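Local coordinates for protein endo-xylogalacturonan hydrolase A (PDB 4C2L) that breaks down xylogalacturonan, cutting the xylose-substituted galacturonic acid backbone found in the hairy regions of pectin, at residues A[91-96]-A[131-136]; A[112-117]-A[150-155]; A[156-161]-A[175-180]; A[184-189]-A[207-212]; A[228-233]-A[257-262]. All blocks are in the same frame, centred on the assembly; numbering follows the deposited sequence. Where two conformers were deposited one is given.

Contact 1: residues A[91-96]-A[131-136]. With SO4 (sulfate ion), chain F.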
# COMPACT_ATOMS: atom_id res chain seq x y z
N THR A 91 -16.80 -0.49 3.29
CA THR A 91 -15.63 0.26 2.86
C THR A 91 -14.47 0.20 3.86
O THR A 91 -13.32 -0.02 3.47
CB THR A 91 -16.03 1.72 2.58
OG1 THR A 91 -16.91 1.72 1.45
CG2 THR A 91 -14.79 2.59 2.27
N ALA A 92 -14.78 0.44 5.14
CA ALA A 92 -13.75 0.75 6.14
C ALA A 92 -14.06 0.07 7.47
O ALA A 92 -15.23 -0.03 7.86
CB ALA A 92 -13.71 2.25 6.36
N MET A 93 -13.02 -0.38 8.15
CA MET A 93 -13.18 -0.84 9.53
C MET A 93 -13.00 0.34 10.47
O MET A 93 -13.78 0.51 11.41
CB MET A 93 -12.16 -1.93 9.81
CG MET A 93 -12.28 -3.05 8.79
SD MET A 93 -11.12 -4.39 9.06
CE MET A 93 -11.90 -5.22 10.44
N ILE A 94 -11.95 1.13 10.24
CA ILE A 94 -11.80 2.44 10.90
C ILE A 94 -11.95 3.49 9.81
O ILE A 94 -11.15 3.53 8.86
CB ILE A 94 -10.43 2.60 11.60
CG1 ILE A 94 -10.22 1.49 12.62
CG2 ILE A 94 -10.33 3.97 12.27
CD1 ILE A 94 -8.79 1.42 13.15
N SER A 95 -12.98 4.33 9.95
CA SER A 95 -13.29 5.32 8.90
C SER A 95 -12.86 6.71 9.38
O SER A 95 -13.28 7.16 10.46
CB SER A 95 -14.78 5.29 8.56
OG SER A 95 -15.11 6.40 7.72
N VAL A 96 -12.02 7.39 8.60
CA VAL A 96 -11.50 8.70 8.96
C VAL A 96 -11.85 9.62 7.80
O VAL A 96 -11.07 9.77 6.85
CB VAL A 96 -9.97 8.67 9.23
CG1 VAL A 96 -9.48 10.01 9.76
CG2 VAL A 96 -9.61 7.57 10.23
N SER A 131 -16.33 -9.19 -0.76
CA SER A 131 -15.75 -7.86 -0.76
C SER A 131 -15.42 -7.47 0.69
O SER A 131 -16.28 -7.53 1.57
CB SER A 131 -16.77 -6.87 -1.35
OG SER A 131 -16.28 -5.55 -1.34
N ARG A 132 -14.15 -7.13 0.91
CA ARG A 132 -13.61 -6.89 2.26
C ARG A 132 -13.27 -5.42 2.51
O ARG A 132 -12.83 -4.72 1.59
CB ARG A 132 -12.34 -7.72 2.47
CG ARG A 132 -12.56 -9.22 2.35
CD ARG A 132 -11.22 -9.92 2.13
NE ARG A 132 -10.79 -9.75 0.74
CZ ARG A 132 -9.55 -9.93 0.31
NH1 ARG A 132 -8.57 -10.23 1.16
NH2 ARG A 132 -9.28 -9.80 -0.99
N PRO A 133 -13.41 -4.97 3.76
CA PRO A 133 -13.10 -3.58 4.09
C PRO A 133 -11.60 -3.31 4.25
O PRO A 133 -10.84 -4.23 4.54
CB PRO A 133 -13.78 -3.39 5.46
CG PRO A 133 -13.72 -4.77 6.07
CD PRO A 133 -13.95 -5.71 4.92
N THR A 134 -11.22 -2.05 4.11
CA THR A 134 -9.88 -1.54 4.45
C THR A 134 -9.81 -1.29 5.94
O THR A 134 -10.77 -0.79 6.53
CB THR A 134 -9.65 -0.24 3.67
OG1 THR A 134 -9.62 -0.60 2.29
CG2 THR A 134 -8.33 0.49 4.10
N LEU A 135 -8.67 -1.62 6.55
CA LEU A 135 -8.54 -1.51 8.01
C LEU A 135 -8.56 -0.04 8.48
O LEU A 135 -9.34 0.30 9.39
CB LEU A 135 -7.27 -2.23 8.49
CG LEU A 135 -6.97 -2.07 9.97
CD1 LEU A 135 -8.04 -2.80 10.79
CD2 LEU A 135 -5.59 -2.66 10.25
N LEU A 136 -7.70 0.81 7.90
CA LEU A 136 -7.66 2.24 8.24
C LEU A 136 -7.86 3.02 6.94
O LEU A 136 -7.00 3.03 6.05
CB LEU A 136 -6.31 2.62 8.87
CG LEU A 136 -6.16 4.09 9.27
CD1 LEU A 136 -7.28 4.54 10.22
CD2 LEU A 136 -4.81 4.28 9.94
S SO4 F . -20.32 0.71 4.47
O1 SO4 F . -21.04 -0.40 3.80
O2 SO4 F . -21.27 1.83 4.64
O3 SO4 F . -19.19 1.11 3.60
O4 SO4 F . -19.83 0.28 5.80
O HOH W 1 -12.33 -0.26 1.02

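Contact 2: residues A[112-117]-A[150-155]. With SO4 (sulfate ion), chain G.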
# COMPACT_ATOMS: atom_id res chain seq x y z
N VAL A 112 -1.96 -2.25 19.52
CA VAL A 112 -2.17 -3.16 18.40
C VAL A 112 -3.59 -3.00 17.89
O VAL A 112 -4.54 -2.98 18.69
CB VAL A 112 -1.94 -4.63 18.83
CG1 VAL A 112 -2.24 -5.58 17.67
CG2 VAL A 112 -0.51 -4.85 19.31
N ILE A 113 -3.74 -2.87 16.57
CA ILE A 113 -5.07 -2.90 15.94
C ILE A 113 -5.09 -4.22 15.19
O ILE A 113 -4.32 -4.43 14.24
CB ILE A 113 -5.29 -1.71 14.98
CG1 ILE A 113 -5.12 -0.38 15.72
CG2 ILE A 113 -6.68 -1.80 14.32
CD1 ILE A 113 -5.04 0.84 14.81
N ASP A 114 -5.97 -5.12 15.62
CA ASP A 114 -6.05 -6.47 15.07
C ASP A 114 -7.29 -6.55 14.18
O ASP A 114 -8.41 -6.57 14.69
CB ASP A 114 -6.15 -7.48 16.23
CG ASP A 114 -6.15 -8.95 15.77
OD1 ASP A 114 -6.21 -9.23 14.56
OD2 ASP A 114 -6.10 -9.84 16.65
N GLY A 115 -7.09 -6.63 12.86
CA GLY A 115 -8.19 -6.76 11.90
C GLY A 115 -8.87 -8.11 11.85
O GLY A 115 -9.93 -8.24 11.23
N ASN A 116 -8.27 -9.11 12.51
CA ASN A 116 -8.87 -10.43 12.67
C ASN A 116 -9.28 -11.02 11.31
O ASN A 116 -10.39 -11.52 11.13
CB ASN A 116 -10.08 -10.33 13.62
CG ASN A 116 -10.45 -11.66 14.27
OD1 ASN A 116 -9.81 -12.69 14.06
ND2 ASN A 116 -11.51 -11.62 15.10
N GLY A 117 -8.35 -10.96 10.37
CA GLY A 117 -8.66 -11.19 8.96
C GLY A 117 -8.75 -12.63 8.50
O GLY A 117 -9.11 -12.87 7.35
N ARG A 150 1.11 -1.31 15.90
CA ARG A 150 1.11 -2.49 15.07
C ARG A 150 -0.29 -2.66 14.48
O ARG A 150 -1.29 -2.54 15.19
CB ARG A 150 1.44 -3.71 15.92
CG ARG A 150 1.36 -5.03 15.18
CD ARG A 150 1.78 -6.20 16.06
NE ARG A 150 1.60 -7.44 15.34
CZ ARG A 150 1.35 -8.63 15.90
NH1 ARG A 150 1.27 -8.73 17.23
NH2 ARG A 150 1.20 -9.70 15.14
N GLN A 151 -0.33 -2.97 13.18
CA GLN A 151 -1.56 -3.39 12.53
C GLN A 151 -1.39 -4.85 12.19
O GLN A 151 -0.43 -5.23 11.50
CB GLN A 151 -1.82 -2.57 11.27
CG GLN A 151 -2.12 -1.10 11.55
CD GLN A 151 -2.18 -0.28 10.27
OE1 GLN A 151 -1.52 -0.62 9.29
NE2 GLN A 151 -2.94 0.79 10.28
N LYS A 152 -2.33 -5.68 12.66
CA LYS A 152 -2.23 -7.13 12.58
C LYS A 152 -3.40 -7.72 11.79
O LYS A 152 -4.55 -7.40 12.08
CB LYS A 152 -2.26 -7.69 14.01
CG LYS A 152 -2.27 -9.21 14.11
CD LYS A 152 -2.35 -9.62 15.57
CE LYS A 152 -2.59 -11.11 15.70
NZ LYS A 152 -2.57 -11.47 17.15
N ASN A 153 -3.09 -8.55 10.79
CA ASN A 153 -4.09 -9.37 10.09
C ASN A 153 -5.33 -8.61 9.60
O ASN A 153 -6.46 -8.95 9.94
CB ASN A 153 -4.48 -10.58 10.96
CG ASN A 153 -3.29 -11.46 11.30
OD1 ASN A 153 -2.29 -11.46 10.58
ND2 ASN A 153 -3.40 -12.22 12.41
N PRO A 154 -5.13 -7.59 8.76
CA PRO A 154 -6.28 -6.92 8.14
C PRO A 154 -6.97 -7.89 7.18
O PRO A 154 -6.30 -8.71 6.55
CB PRO A 154 -5.63 -5.80 7.33
CG PRO A 154 -4.28 -6.35 6.97
CD PRO A 154 -3.85 -7.07 8.24
N PRO A 155 -8.30 -7.81 7.05
CA PRO A 155 -8.99 -8.66 6.07
C PRO A 155 -8.51 -8.38 4.64
O PRO A 155 -8.51 -9.27 3.79
CB PRO A 155 -10.46 -8.21 6.18
CG PRO A 155 -10.58 -7.52 7.48
CD PRO A 155 -9.22 -7.05 7.93
S SO4 G . 0.81 -12.53 17.20
O1 SO4 G . 1.69 -12.20 16.06
O2 SO4 G . 0.22 -11.31 17.82
O3 SO4 G . 1.61 -13.22 18.24
O4 SO4 G . -0.27 -13.41 16.72
O HOH W 2 -5.81 -11.87 13.86
O HOH W 3 -4.32 -9.98 18.70

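Contact 3: residues A[156-161]-A[175-180]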
# COMPACT_ATOMS: atom_id res chain seq x y z
N ASN A 156 -8.06 -7.16 4.39
CA ASN A 156 -7.76 -6.70 3.02
C ASN A 156 -6.70 -5.60 3.19
O ASN A 156 -5.70 -5.80 3.87
CB ASN A 156 -9.08 -6.19 2.41
CG ASN A 156 -9.13 -6.16 0.86
OD1 ASN A 156 -10.23 -6.13 0.30
ND2 ASN A 156 -8.00 -6.10 0.19
N VAL A 157 -6.90 -4.42 2.59
CA VAL A 157 -5.87 -3.36 2.61
C VAL A 157 -5.66 -2.87 4.04
O VAL A 157 -6.62 -2.72 4.80
CB VAL A 157 -6.28 -2.20 1.68
CG1 VAL A 157 -5.31 -1.01 1.79
CG2 VAL A 157 -6.35 -2.72 0.23
N PHE A 158 -4.40 -2.61 4.42
CA PHE A 158 -4.11 -2.06 5.75
C PHE A 158 -4.55 -0.59 5.80
O PHE A 158 -5.37 -0.20 6.64
CB PHE A 158 -2.61 -2.07 6.05
CG PHE A 158 -2.04 -3.41 6.44
CD1 PHE A 158 -1.56 -4.31 5.47
CD2 PHE A 158 -1.86 -3.73 7.79
CE1 PHE A 158 -0.96 -5.52 5.84
CE2 PHE A 158 -1.26 -4.92 8.17
CZ PHE A 158 -0.82 -5.83 7.20
N ASN A 159 -3.97 0.24 4.93
CA ASN A 159 -4.17 1.69 5.00
C ASN A 159 -4.46 2.22 3.61
O ASN A 159 -3.79 1.85 2.65
CB ASN A 159 -2.89 2.39 5.47
CG ASN A 159 -2.44 1.93 6.82
OD1 ASN A 159 -3.06 2.26 7.82
ND2 ASN A 159 -1.39 1.12 6.87
N SER A 160 -5.44 3.10 3.52
CA SER A 160 -5.76 3.77 2.26
C SER A 160 -5.90 5.27 2.52
O SER A 160 -6.43 5.66 3.57
CB SER A 160 -7.06 3.21 1.71
OG SER A 160 -7.42 3.85 0.50
N VAL A 161 -5.46 6.10 1.58
CA VAL A 161 -5.62 7.54 1.69
C VAL A 161 -6.17 8.00 0.35
O VAL A 161 -5.59 7.70 -0.70
CB VAL A 161 -4.27 8.26 1.97
CG1 VAL A 161 -4.48 9.77 2.06
CG2 VAL A 161 -3.65 7.74 3.27
N MET A 175 3.49 -3.71 10.51
CA MET A 175 2.29 -4.20 9.85
C MET A 175 2.52 -5.62 9.40
O MET A 175 3.49 -5.91 8.71
CB MET A 175 1.95 -3.30 8.66
CG MET A 175 1.67 -1.87 9.10
SD MET A 175 1.99 -0.67 7.80
CE MET A 175 0.96 -1.36 6.51
N ASP A 176 1.65 -6.52 9.83
CA ASP A 176 1.85 -7.92 9.48
C ASP A 176 0.55 -8.63 9.26
O ASP A 176 -0.40 -8.46 10.02
CB ASP A 176 2.69 -8.64 10.56
CG ASP A 176 2.13 -8.42 11.97
OD1 ASP A 176 1.26 -9.19 12.39
OD2 ASP A 176 2.58 -7.50 12.68
N ALA A 177 0.52 -9.42 8.19
CA ALA A 177 -0.61 -10.30 7.88
C ALA A 177 -0.03 -11.69 7.69
O ALA A 177 0.79 -11.89 6.78
CB ALA A 177 -1.31 -9.82 6.61
N ASN A 178 -0.42 -12.63 8.56
CA ASN A 178 0.03 -14.02 8.49
C ASN A 178 -1.14 -14.96 8.64
O ASN A 178 -1.86 -14.88 9.63
CB ASN A 178 1.04 -14.30 9.60
CG ASN A 178 2.35 -13.57 9.37
OD1 ASN A 178 2.57 -12.51 9.96
ND2 ASN A 178 3.19 -14.09 8.49
N SER A 179 -1.34 -15.82 7.65
CA SER A 179 -2.43 -16.79 7.67
C SER A 179 -2.05 -18.01 8.48
O SER A 179 -0.92 -18.49 8.40
CB SER A 179 -2.74 -17.24 6.25
OG SER A 179 -3.78 -18.21 6.29
N LYS A 180 -3.00 -18.51 9.25
CA LYS A 180 -2.85 -19.75 10.00
C LYS A 180 -3.18 -20.99 9.16
O LYS A 180 -3.08 -22.13 9.63
CB LYS A 180 -3.74 -19.69 11.24
CG LYS A 180 -3.21 -18.73 12.29
CD LYS A 180 -4.05 -18.76 13.56
CE LYS A 180 -4.94 -17.54 13.68
NZ LYS A 180 -4.19 -16.24 13.78

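Contact 4: residues A[184-189]-A[207-212]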
# COMPACT_ATOMS: atom_id res chain seq x y z
N PRO A 184 -3.55 -17.71 1.54
CA PRO A 184 -2.74 -16.53 1.84
C PRO A 184 -3.59 -15.30 2.17
O PRO A 184 -4.80 -15.26 1.85
CB PRO A 184 -1.94 -16.29 0.56
CG PRO A 184 -2.64 -17.04 -0.51
CD PRO A 184 -3.59 -18.03 0.10
N PRO A 185 -2.98 -14.30 2.83
CA PRO A 185 -3.68 -13.05 3.13
C PRO A 185 -3.72 -12.16 1.87
O PRO A 185 -2.97 -11.19 1.76
CB PRO A 185 -2.83 -12.42 4.23
CG PRO A 185 -1.46 -13.00 4.06
CD PRO A 185 -1.64 -14.36 3.44
N LYS A 186 -4.60 -12.51 0.94
CA LYS A 186 -4.66 -11.84 -0.37
C LYS A 186 -4.99 -10.36 -0.25
O LYS A 186 -5.81 -9.97 0.58
CB LYS A 186 -5.74 -12.49 -1.24
CG LYS A 186 -5.42 -13.89 -1.72
CD LYS A 186 -4.33 -13.90 -2.76
CE LYS A 186 -4.26 -15.26 -3.44
NZ LYS A 186 -3.16 -15.29 -4.45
N ASN A 187 -4.36 -9.54 -1.10
CA ASN A 187 -4.72 -8.12 -1.24
C ASN A 187 -4.53 -7.33 0.05
O ASN A 187 -5.26 -6.37 0.29
CB ASN A 187 -6.17 -7.99 -1.74
CG ASN A 187 -6.42 -8.82 -2.99
OD1 ASN A 187 -7.13 -9.83 -2.94
ND2 ASN A 187 -5.83 -8.39 -4.12
N THR A 188 -3.56 -7.74 0.86
CA THR A 188 -3.25 -7.02 2.09
C THR A 188 -2.25 -5.89 1.82
O THR A 188 -1.20 -5.81 2.47
CB THR A 188 -2.77 -7.97 3.20
OG1 THR A 188 -1.80 -8.89 2.67
CG2 THR A 188 -3.99 -8.75 3.76
N ASP A 189 -2.58 -5.00 0.86
CA ASP A 189 -1.69 -3.88 0.52
C ASP A 189 -1.34 -3.08 1.78
O ASP A 189 -2.21 -2.80 2.60
CB ASP A 189 -2.38 -2.88 -0.41
CG ASP A 189 -2.85 -3.48 -1.72
OD1 ASP A 189 -2.97 -4.71 -1.84
OD2 ASP A 189 -3.15 -2.67 -2.64
N VAL A 207 4.80 -7.02 6.47
CA VAL A 207 4.82 -8.42 6.07
C VAL A 207 3.42 -8.69 5.54
O VAL A 207 2.45 -8.60 6.29
CB VAL A 207 5.13 -9.36 7.27
CG1 VAL A 207 4.96 -10.84 6.88
CG2 VAL A 207 6.51 -9.08 7.84
N ASN A 208 3.31 -8.97 4.25
CA ASN A 208 1.98 -9.12 3.65
C ASN A 208 2.02 -9.96 2.38
O ASN A 208 2.94 -10.73 2.17
CB ASN A 208 1.39 -7.72 3.36
CG ASN A 208 2.10 -7.02 2.20
OD1 ASN A 208 3.17 -7.43 1.78
ND2 ASN A 208 1.49 -5.96 1.68
N ASP A 209 1.00 -9.82 1.54
CA ASP A 209 0.92 -10.62 0.33
C ASP A 209 0.43 -9.81 -0.86
O ASP A 209 -0.12 -10.35 -1.81
CB ASP A 209 0.03 -11.86 0.55
CG ASP A 209 0.06 -12.83 -0.61
OD1 ASP A 209 1.15 -13.06 -1.18
OD2 ASP A 209 -1.03 -13.34 -0.98
N ASP A 210 0.65 -8.50 -0.82
CA ASP A 210 0.30 -7.67 -1.98
C ASP A 210 1.18 -6.44 -1.97
O ASP A 210 2.21 -6.45 -1.32
CB ASP A 210 -1.20 -7.33 -2.03
CG ASP A 210 -1.71 -7.19 -3.47
OD1 ASP A 210 -1.20 -6.31 -4.21
OD2 ASP A 210 -2.58 -7.99 -3.89
N ASP A 211 0.83 -5.40 -2.73
CA ASP A 211 1.68 -4.22 -2.77
C ASP A 211 2.07 -3.71 -1.39
O ASP A 211 1.24 -3.62 -0.50
CB ASP A 211 0.98 -3.09 -3.55
CG ASP A 211 0.79 -3.44 -5.01
OD1 ASP A 211 1.63 -4.19 -5.54
OD2 ASP A 211 -0.18 -2.96 -5.64
N CYS A 212 3.35 -3.40 -1.23
CA CYS A 212 3.85 -2.76 -0.04
C CYS A 212 3.26 -1.33 0.03
O CYS A 212 2.55 -0.98 0.97
CB CYS A 212 5.39 -2.74 -0.07
SG CYS A 212 6.00 -2.36 1.57
O HOH W 4 -0.71 -15.25 -3.03
O HOH W 5 -2.67 -10.61 -3.04
O HOH W 6 -2.81 -2.38 -5.16

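Contact 5: residues A[228-233]-A[257-262]. With NAG (2-acetamido-2-deoxy-beta-D-glucopyranose), chain D; SO4 (sulfate ion), chain H.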
# COMPACT_ATOMS: atom_id res chain seq x y z
N SER A 228 10.63 -1.58 5.06
CA SER A 228 10.95 -2.96 4.82
C SER A 228 9.67 -3.70 4.47
O SER A 228 8.66 -3.55 5.16
CB SER A 228 11.59 -3.58 6.07
OG SER A 228 11.74 -4.97 5.88
N CYS A 229 9.72 -4.49 3.40
CA CYS A 229 8.55 -5.23 2.91
C CYS A 229 8.94 -6.68 2.65
O CYS A 229 9.90 -6.96 1.92
CB CYS A 229 8.02 -4.64 1.60
SG CYS A 229 7.98 -2.83 1.53
N THR A 230 8.17 -7.61 3.22
CA THR A 230 8.44 -9.04 3.05
C THR A 230 7.22 -9.73 2.47
O THR A 230 6.14 -9.63 3.04
CB THR A 230 8.82 -9.70 4.40
OG1 THR A 230 9.98 -9.06 4.94
CG2 THR A 230 9.12 -11.16 4.21
N GLY A 231 7.39 -10.41 1.35
CA GLY A 231 6.31 -11.15 0.73
C GLY A 231 5.38 -10.30 -0.10
O GLY A 231 4.33 -10.77 -0.55
N SER A 232 5.78 -9.05 -0.35
CA SER A 232 4.91 -8.09 -1.02
C SER A 232 4.96 -8.18 -2.55
O SER A 232 5.66 -9.01 -3.12
CB SER A 232 5.26 -6.67 -0.53
OG SER A 232 6.41 -6.17 -1.19
N HIS A 233 4.17 -7.34 -3.21
CA HIS A 233 4.23 -7.19 -4.66
C HIS A 233 4.98 -5.93 -5.04
O HIS A 233 4.91 -5.48 -6.18
CB HIS A 233 2.83 -7.19 -5.24
CG HIS A 233 2.12 -8.52 -5.11
ND1 HIS A 233 0.89 -8.73 -5.64
CD2 HIS A 233 2.51 -9.72 -4.51
CE1 HIS A 233 0.51 -10.00 -5.38
NE2 HIS A 233 1.50 -10.61 -4.70
N THR A 257 13.87 -1.91 1.73
CA THR A 257 14.39 -3.28 1.76
C THR A 257 13.25 -4.21 1.38
O THR A 257 12.27 -4.35 2.14
CB THR A 257 14.93 -3.62 3.15
OG1 THR A 257 15.96 -2.68 3.48
CG2 THR A 257 15.51 -5.07 3.18
N MET A 258 13.37 -4.82 0.21
CA MET A 258 12.33 -5.62 -0.40
C MET A 258 12.77 -7.08 -0.38
O MET A 258 13.72 -7.48 -1.07
CB MET A 258 12.08 -5.15 -1.84
CG MET A 258 11.77 -3.66 -1.96
SD MET A 258 10.40 -3.09 -0.91
CE MET A 258 9.04 -3.86 -1.75
N ILE A 259 12.09 -7.87 0.45
CA ILE A 259 12.46 -9.25 0.72
C ILE A 259 11.37 -10.18 0.20
O ILE A 259 10.19 -9.98 0.51
CB ILE A 259 12.61 -9.46 2.25
CG1 ILE A 259 13.64 -8.48 2.84
CG2 ILE A 259 12.95 -10.91 2.55
CD1 ILE A 259 13.54 -8.28 4.34
N ASN A 260 11.75 -11.18 -0.60
CA ASN A 260 10.80 -12.18 -1.07
C ASN A 260 9.56 -11.56 -1.72
O ASN A 260 8.45 -12.06 -1.53
CB ASN A 260 10.33 -13.06 0.10
CG ASN A 260 11.42 -13.97 0.61
OD1 ASN A 260 12.50 -14.05 0.03
ND2 ASN A 260 11.13 -14.66 1.71
N SER A 261 9.75 -10.48 -2.46
CA SER A 261 8.64 -9.80 -3.10
C SER A 261 8.56 -10.20 -4.58
O SER A 261 9.54 -10.70 -5.15
CB SER A 261 8.78 -8.28 -2.89
OG SER A 261 8.66 -7.95 -1.49
N THR A 262 7.40 -10.04 -5.20
CA THR A 262 7.30 -10.42 -6.62
C THR A 262 8.10 -9.45 -7.49
O THR A 262 8.66 -9.84 -8.51
CB THR A 262 5.85 -10.50 -7.12
OG1 THR A 262 5.19 -9.26 -6.87
CG2 THR A 262 5.08 -11.66 -6.44
C1 NAG D . 12.11 -15.58 2.22
C2 NAG D . 11.82 -15.95 3.67
C3 NAG D . 12.69 -17.11 4.15
C4 NAG D . 12.63 -18.27 3.18
C5 NAG D . 13.00 -17.75 1.79
C6 NAG D . 13.01 -18.85 0.74
C7 NAG D . 11.29 -14.25 5.34
C8 NAG D . 11.87 -13.09 6.10
N2 NAG D . 12.14 -14.81 4.50
O3 NAG D . 12.26 -17.49 5.44
O4 NAG D . 13.53 -19.30 3.58
O5 NAG D . 12.07 -16.74 1.41
O6 NAG D . 11.71 -19.41 0.66
O7 NAG D . 10.13 -14.64 5.51
S SO4 H . 0.01 -7.83 -9.19
O1 SO4 H . -0.25 -9.26 -9.50
O2 SO4 H . -0.35 -7.01 -10.36
O3 SO4 H . 1.45 -7.68 -8.90
O4 SO4 H . -0.77 -7.39 -8.00

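Contact 1: residues A[91-96]-A[131-136]
Thr134 N donates to Thr91 O at 3.0 Å, Thr134 O accepts from Met93 N at 2.8 Å, and one residue further on Ile94 N reaches Leu135 O at 2.9 Å. Thr91 O has a second donor, a water that also bonds Thr134 OG1, while Thr91 N turns outward to a sulfate oxygen; this sulfate, also held by Arg90, probably comes from the crystallisation liquor. Ala92 and Thr134 pair as a parallel bridge, as do Ile94 and Leu136. Packing begins where Met93 CG meets the ring of Pro133, CG to CG 3.5 Å. With CG beside the backbone N (chi1 -55°) and chi2 extended, Met93 SD runs past the ring to lie 3.9 Å from Leu135 CD1. Flexible and unbranched, methionine can pack against both a rigid ring and a forked leucine. Farther along, a single methyl, Leu136 CD1, touches two branched residues: it is 3.7 Å from Ile94 CG2 and 3.8 Å from Val96 CG2. Phe80 touches Met93, Ile94 and Leu135, extending this apolar cluster. Parallel pairing of successive coils, with chain corners at 93-94 and 135-136 and aliphatic side chains stacked inside, is the hallmark of the right-handed parallel beta-helix of family 28 glycoside hydrolases.

Contact 2: residues A[112-117]-A[150-155]
Arg150 O accepts from Ile113 N at 2.8 Å, while the extended Arg150 side chain runs beside Val112 and its NH1 and NH2 grip a sulfate, probably from the crystallisation liquor. Gln151 turns to the other face of the strand, where its amide bonds Asn159. Lys152 N bonds Ile113 O, and Lys152 O takes Gly115 N at 2.8 Å. Lys152 is extended throughout (chi1 175°) and so carries NZ to two oxygens of the same sulfate; its link to Asp114 OD2 is a long salt bridge, 3.9 Å, with a water bonded to both. Asp114 OD1 accepts from Asn116 N, an Asx turn that bends the chain after the strand. Asn153 O then receives a weak bond from Gly117 N. Pro154 and Pro155 follow, the latter setting CD 3.6 Å from Gly115 O. Strand 150-152 lies parallel to 112-114, which pairs in turn with 77-80, while 168-176 flanks its other edge and Trp121 of helix 118-126 bonds Pro154 O weakly.

Contact 3: residues A[156-161]-A[175-180]
Phe158 and Met175 lie one over the other, pointing opposite ways, inside the parallel beta-helix, forming a Met-aromatic contact between chain segments that belong to different faces of the coil. The methionine starts above the outer part of one ring face, Met175 CB being 3.6 Å from Phe158 CE2, and its side chain then runs back toward the root of the phenylalanine. The bend at chi3 (55°) brings the terminal methyl down on the ring: Met175 CE sits 4.0 Å from the Phe158 centroid and 28° off its normal, a CH-pi contact. Met175 SD stays higher, at 5.3 Å from that centroid, so the methyl makes the closer approach. Phenylalanine suits the place because its rigid ring offers a flat surface to both CB and CE of the methionine, while the sulfur arches above it. At its far end the ring meets backbone instead: Ala177 N lies near the ring plane at the edge, and the small Ala177 side chain puts CB 4.1 Å from Phe158 CZ. Gln151 also touches both Phe158 and Met175. Asn159, whose amide is held by Gln151 and by Gly190 O, reaches toward the methionine from the facing segment and sets ND2 3.4 Å from Met175 CE.

Contact 4: residues A[184-189]-A[207-212]
Asp210 and Asn187 meet in the cleft of this right-handed parallel beta-helix, where two successive loops come together; Asp210 is, by similarity, the proton donor of the family 28 active site. From its CB outward, Asp210 first meets a second aspartate: CB is 3.2 Å from Asp189 OD1. CG lies equally near that oxygen, and the two carboxylates run side by side with planes 37° apart. At the tip the oxygens divide their roles. Asp210 OD1 uses its anti lone pair to accept from the backbone N of Asp211 at 2.7 Å. Asp210 OD2 turns toward the Asn187 amide and accepts a hydrogen bond from a water that also donates to Asp209 O and accepts from Asn187 N. Asn187 is itself held through OD1 by Arg132. A water lies within bonding distance of both Asp189 OD2 and Asp211 OD2, though its protons cannot serve every acceptor around it. The loops are joined more directly by Thr188, an apt residue because its hydroxyl can give and accept at once: OG1 donates to Pro185 O within its own turn and accepts from Asp209 N at 3.2 Å. Asn208, with CG folded between its backbone N and carbonyl carbon (chi1 71°), returns across Thr188. Its amide ends on Thr188 O, which lies close to the amide plane, with Asn208 ND2 2.8 Å from that carbonyl oxygen.

Contact 5: residues A[228-233]-A[257-262]
Thr262 N donates to Ser232 O at 2.9 Å, in the carbonyl plane, so the chain stays paired beyond the strands. Thr262 also crosses His233: its OG1 sits between its backbone N and carbonyl carbon (chi1 55°), 3.5 Å from His233 CB, while CG2 lies 3.8 Å from His233 CD2. His233, an active-site residue by similarity, gives ND1 to a sulfate oxygen near the ring plane at 3.2 Å; the ion, probably from the crystallisation liquor, is also held by Lys268. A hydrogen bond between Ser232 OG and Ser261 OG is doubtful, resting on one of two Ser261 conformers. Behind these loops run the parallel strands 228-230 and 257-259, neighbouring coils of the beta-helix, joined by straight bonds from Cys229 N to Thr257 O, Ile259 N to Cys229 O and Gly231 N to Ile259 O. On one face two sulfurs meet, Cys229 SG 3.4 Å from Met258 SD, and the doubly bent methionine sends CE to 3.5 Å from Ser232 OG. That cysteine is tied by a disulfide to Cys212. On the other face Thr230 OG1 is 3.7 Å from Ile259 CD1, two beta-branched residues well suited to a strand. Gly231, at positive phi, turns the chain after the strand. Asn260 ND2 carries the N-linked GlcNAc, while its OD1 is held by Asn293, and the sugar's acetamido group lies near Thr230 CG2.

Overall arrangement
The five contacts progress along the beta-helix: contacts 1 and 5 have centres 24 Å apart, on opposite sides of the chain's centre. Contact 1 reaches contact 2 through Arg132 NH1, 2.8 Å from Pro155 O, and the same guanidinium holds the 184-189 loop of contact 4. Contacts 2 and 3, with centres 7 Å apart, are linked by a salt bridge from Arg150 NH2 to Asp176 OD1. Contacts 3 and 4 share backbone pairing, Met175 O with Val207 N. The presumed catalytic centre lies where contacts 4 and 5 meet: the nearest side-chain atoms of Asp210 and His233 are about 4 Å apart, and the Cys212-Cys229 disulfide ties the two contacts covalently.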